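Local structure of ABC-type phosphate transport system, periplasmic component (Lactobacillus brevis, 4ECF) at residues V78-I83 / V195-N200; A184-L187 / A191-E194. The protein probably binds phosphate outside the cell membrane as the solute-binding part of the PstSACB ABC importer. One frame throughout, in Å; residues are numbered along the deposited sequence.

Interaction 1 (V78-I83 / V195-N200)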
loop_
_atom_site.group_PDB
_atom_site.type_symbol
_atom_site.label_atom_id
_atom_site.label_comp_id
_atom_site.label_asym_id
_atom_site.label_seq_id
_atom_site.Cartn_x
_atom_site.Cartn_y
_atom_site.Cartn_z
ATOM N N VAL A 78 1.903 4.993 11.252
ATOM C CA VAL A 78 3.087 4.219 11.610
ATOM C C VAL A 78 4.165 4.202 10.546
ATOM O O VAL A 78 5.283 3.798 10.806
ATOM C CB VAL A 78 2.676 2.780 11.997
ATOM C CG1 VAL A 78 1.673 2.787 13.153
ATOM C CG2 VAL A 78 2.140 1.959 10.812
ATOM N N ALA A 79 3.834 4.655 9.340
ATOM C CA ALA A 79 4.766 4.507 8.216
ATOM C C ALA A 79 4.171 5.225 7.012
ATOM O O ALA A 79 2.993 5.617 7.028
ATOM C CB ALA A 79 4.972 3.030 7.890
ATOM N N VAL A 80 5.018 5.435 6.011
ATOM C CA VAL A 80 4.586 5.795 4.649
ATOM C C VAL A 80 4.984 4.607 3.770
ATOM O O VAL A 80 6.054 3.986 3.947
ATOM C CB VAL A 80 5.232 7.107 4.169
ATOM C CG1 VAL A 80 5.111 7.255 2.645
ATOM C CG2 VAL A 80 4.648 8.280 4.968
ATOM N N VAL A 81 4.118 4.241 2.842
ATOM C CA VAL A 81 4.391 3.193 1.833
ATOM C C VAL A 81 4.338 3.799 0.426
ATOM O O VAL A 81 3.399 4.535 0.089
ATOM C CB VAL A 81 3.413 2.010 1.993
ATOM C CG1 VAL A 81 1.978 2.420 1.602
ATOM C CG2 VAL A 81 3.920 0.781 1.256
ATOM N N GLY A 82 5.358 3.499 -0.374
ATOM C CA GLY A 82 5.366 3.814 -1.786
ATOM C C GLY A 82 4.631 2.751 -2.576
ATOM O O GLY A 82 4.596 1.567 -2.180
ATOM N N ILE A 83 3.995 3.190 -3.647
ATOM C CA ILE A 83 3.296 2.304 -4.602
ATOM C C ILE A 83 3.900 2.518 -5.983
ATOM O O ILE A 83 4.114 3.675 -6.433
ATOM C CB ILE A 83 1.791 2.594 -4.609
ATOM C CG1 ILE A 83 1.191 2.246 -3.242
ATOM C CG2 ILE A 83 1.065 1.851 -5.778
ATOM C CD1 ILE A 83 -0.090 2.997 -2.979
ATOM N N VAL A 195 14.016 7.872 -1.464
ATOM C CA VAL A 195 14.345 9.293 -1.475
ATOM C C VAL A 195 13.321 10.072 -2.263
ATOM O O VAL A 195 12.882 11.158 -1.869
ATOM C CB VAL A 195 15.802 9.573 -1.962
ATOM C CG1 VAL A 195 16.032 9.095 -3.387
ATOM C CG2 VAL A 195 16.163 11.040 -1.794
ATOM N N ASN A 196 12.898 9.513 -3.401
ATOM C CA ASN A 196 11.933 10.242 -4.208
ATOM C C ASN A 196 10.551 10.351 -3.522
ATOM O O ASN A 196 9.800 11.270 -3.790
ATOM C CB ASN A 196 11.825 9.607 -5.588
ATOM C CG ASN A 196 13.031 9.930 -6.495
ATOM O OD1 ASN A 196 13.756 10.905 -6.270
ATOM N ND2 ASN A 196 13.220 9.123 -7.526
ATOM N N VAL A 197 10.179 9.381 -2.681
ATOM C CA VAL A 197 8.917 9.502 -1.927
ATOM C C VAL A 197 9.077 10.625 -0.883
ATOM O O VAL A 197 8.178 11.461 -0.721
ATOM C CB VAL A 197 8.569 8.164 -1.228
ATOM C CG1 VAL A 197 7.416 8.375 -0.240
ATOM C CG2 VAL A 197 8.192 7.077 -2.232
ATOM N N THR A 198 10.240 10.683 -0.229
ATOM C CA THR A 198 10.405 11.684 0.832
ATOM C C THR A 198 10.208 13.106 0.340
ATOM O O THR A 198 9.755 13.963 1.084
ATOM C CB THR A 198 11.754 11.574 1.565
ATOM O OG1 THR A 198 12.820 11.986 0.704
ATOM C CG2 THR A 198 11.990 10.183 2.147
ATOM N N THR A 199 10.585 13.383 -0.904
ATOM C CA THR A 199 10.454 14.715 -1.470
ATOM C C THR A 199 9.150 14.952 -2.261
ATOM O O THR A 199 8.922 16.060 -2.815
ATOM C CB THR A 199 11.614 14.963 -2.448
ATOM O OG1 THR A 199 11.512 14.007 -3.521
ATOM C CG2 THR A 199 12.981 14.825 -1.746
ATOM N N ASN A 200 8.355 13.893 -2.410
ATOM C CA ASN A 200 7.192 13.864 -3.295
ATOM C C ASN A 200 7.549 13.984 -4.791
ATOM O O ASN A 200 6.663 14.184 -5.594
ATOM C CB ASN A 200 6.118 14.921 -2.892
ATOM C CG ASN A 200 4.731 14.599 -3.434
ATOM O OD1 ASN A 200 4.238 13.487 -3.235
ATOM N ND2 ASN A 200 4.086 15.569 -4.112
#

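Interaction 2 (A184-L187 / A191-E194)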
loop_
_atom_site.group_PDB
_atom_site.type_symbol
_atom_site.label_atom_id
_atom_site.label_comp_id
_atom_site.label_asym_id
_atom_site.label_seq_id
_atom_site.Cartn_x
_atom_site.Cartn_y
_atom_site.Cartn_z
ATOM N N ALA A 184 9.538 -3.059 -11.739
ATOM C CA ALA A 184 8.957 -1.757 -11.364
ATOM C C ALA A 184 9.241 -0.757 -12.454
ATOM O O ALA A 184 10.353 -0.680 -12.973
ATOM C CB ALA A 184 9.534 -1.214 -10.040
ATOM N N LEU A 185 8.243 0.036 -12.792
ATOM C CA LEU A 185 8.442 1.126 -13.719
ATOM C C LEU A 185 8.796 2.439 -13.056
ATOM O O LEU A 185 8.186 2.829 -12.038
ATOM C CB LEU A 185 7.159 1.363 -14.543
ATOM C CG LEU A 185 6.673 0.236 -15.432
ATOM C CD1 LEU A 185 5.398 0.616 -16.174
ATOM C CD2 LEU A 185 7.724 -0.274 -16.417
ATOM N N SER A 186 9.703 3.171 -13.704
ATOM C CA SER A 186 9.861 4.586 -13.473
ATOM C C SER A 186 8.668 5.264 -14.170
ATOM O O SER A 186 8.110 4.693 -15.132
ATOM C CB SER A 186 11.192 5.085 -14.056
ATOM O OG SER A 186 12.298 4.601 -13.281
ATOM N N LEU A 187 8.310 6.453 -13.691
ATOM C CA LEU A 187 7.251 7.293 -14.290
ATOM C C LEU A 187 7.843 8.672 -14.522
ATOM O O LEU A 187 8.416 9.281 -13.568
ATOM C CB LEU A 187 6.019 7.386 -13.394
ATOM C CG LEU A 187 5.319 6.079 -13.187
ATOM C CD1 LEU A 187 4.205 6.225 -12.141
ATOM C CD2 LEU A 187 4.728 5.649 -14.518
ATOM N N ALA A 191 12.405 7.479 -10.606
ATOM C CA ALA A 191 12.407 6.095 -10.155
ATOM C C ALA A 191 11.608 5.967 -8.872
ATOM O O ALA A 191 11.564 6.919 -8.080
ATOM C CB ALA A 191 13.837 5.610 -9.939
ATOM N N PRO A 192 11.019 4.779 -8.619
ATOM C CA PRO A 192 10.254 4.485 -7.391
ATOM C C PRO A 192 11.247 4.119 -6.278
ATOM O O PRO A 192 11.427 2.947 -5.976
ATOM C CB PRO A 192 9.385 3.300 -7.784
ATOM C CG PRO A 192 10.103 2.627 -8.935
ATOM C CD PRO A 192 10.856 3.742 -9.648
ATOM N N THR A 193 11.842 5.154 -5.691
ATOM C CA THR A 193 12.824 5.035 -4.620
ATOM C C THR A 193 12.306 5.721 -3.334
ATOM O O THR A 193 11.442 6.621 -3.381
ATOM C CB THR A 193 14.153 5.671 -5.031
ATOM O OG1 THR A 193 14.021 7.091 -5.183
ATOM C CG2 THR A 193 14.714 5.049 -6.307
ATOM N N GLU A 194 12.912 5.341 -2.210
ATOM C CA GLU A 194 12.606 5.952 -0.919
ATOM C C GLU A 194 12.859 7.449 -0.951
ATOM O O GLU A 194 12.012 8.226 -0.562
ATOM C CB GLU A 194 13.503 5.321 0.172
ATOM C CG GLU A 194 13.531 6.127 1.480
ATOM C CD GLU A 194 14.575 5.661 2.488
ATOM O OE1 GLU A 194 15.798 5.847 2.236
ATOM O OE2 GLU A 194 14.155 5.158 3.553
#

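Interaction 1 (V78-I83 / V195-N200)
Val80 and Val197 meet methyl to methyl where the short helix 194-198 packs against the long strand 73-87 of the mixed sheet in this PstS-family periplasmic binding protein fold. Their CG1 atoms are 3.9 Å apart, and the two side chains run past one another in opposite directions. In Val197, CG1 stands anti to the backbone N (chi1 169°) and is turned to Val80, while CG2, beside that N, is left to face Gly82. There CG2 comes within 4.3 Å of Gly82 CA. A carbon at the missing CB position of Gly82 would lie 3.4 Å from Val197 CG2, so the bare glycine gives the helix room to come this close; the nearest CA atoms, of Gly82 and Val197, are 6.7 Å apart. Trp205 also touches both valines, and Phe175 packs on Val197, closing this tight, buried part with aromatic surface. Within the helix, the buried hydroxyl Thr198 OG1 donates to Val195 O at 2.7 Å, meeting the carbonyl at a bent angle of 125° and tilted 20° from its plane. The other side of the helix is looser and faces solvent: Val195 is exposed, and Asn196 and Asn200 are partly so. Asn200, with positive phi just past the helix, accepts from Trp205 NE1 through OD1. Since no hydrogen bond or charge pair joins the two segments, their direct contact rests on shape and the burial of apolar carbons, and Trp205 and Phe175 share in attaching the helix.

Interaction 2 (A184-L187 / A191-E194)
Pro192, the centre of an inverse gamma turn, lays its ring carbons beside a main-chain carbonyl oxygen: both CG and CD lie 3.7 Å from Leu185 O. The contact belongs to a strand-to-helix connection of the periplasmic binding protein fold, in which the chain turns back past the end of strand 183-187 and then leaves crosswise toward helix 194-198. No hydrogen bond crosses between 184-187 and 191-194, although the CA atoms of Ser186 and Ala191 come within 4.4 Å. Instead, strand residues use their backbone on the sheet: Leu185 bonds with Pro85, and Ser186 with Lys94 and Leu96. Leu185 turns its CB away from the turn, and its side chain packs on Val87 and Leu96. Pro192 CG also rests on Ala184 CB at 4.0 Å, and Thr84, Phe175 and Trp202 touch the same proline, wedging it between strand and loops. An alanine in place of Pro192 would probably leave Ala184 CB and the Leu185 carbonyl without the ring carbons that pack on them, and leave the tight turn freer to flex. In one of the two modelled conformers of Ser186, OG lies anti to the carbonyl carbon (chi1 -71°) and approaches Ala191 CA to 3.5 Å; the alternative makes this contact less certain. A 1,2-ethanediol, probably from the crystallisation liquor, sits about 4 Å from the Pro192 side chain. Thr193, the last residue of the turn, is also the N-cap of the helix, its OG1 accepting from Asn196 N. The gamma turn itself is closed by a weak bond from Thr193 N to Ala191 O, at 3.0 Å.

Overall arrangement
Interaction 1 is a buried core contact, whereas interaction 2 lies farther from the chain's centre, at the surface. Their centres are about 11 Å apart. Both reach the same sheet, in which strands 73-87 and 183-187 are antiparallel neighbours, and the chain between 184-187 and 195-200 carries one contact directly into the other. A probable hydrogen bond, Asn196 ND2 to Ala191 O at 2.8 Å, ties the helix of the first to the turn of the second. Phe175 borders both. Neither contact has a cross-segment hydrogen bond, but the chemistry differs: valine methyls against a valine and a glycine CA inside, proline carbons against a carbonyl and an alanine methyl outside.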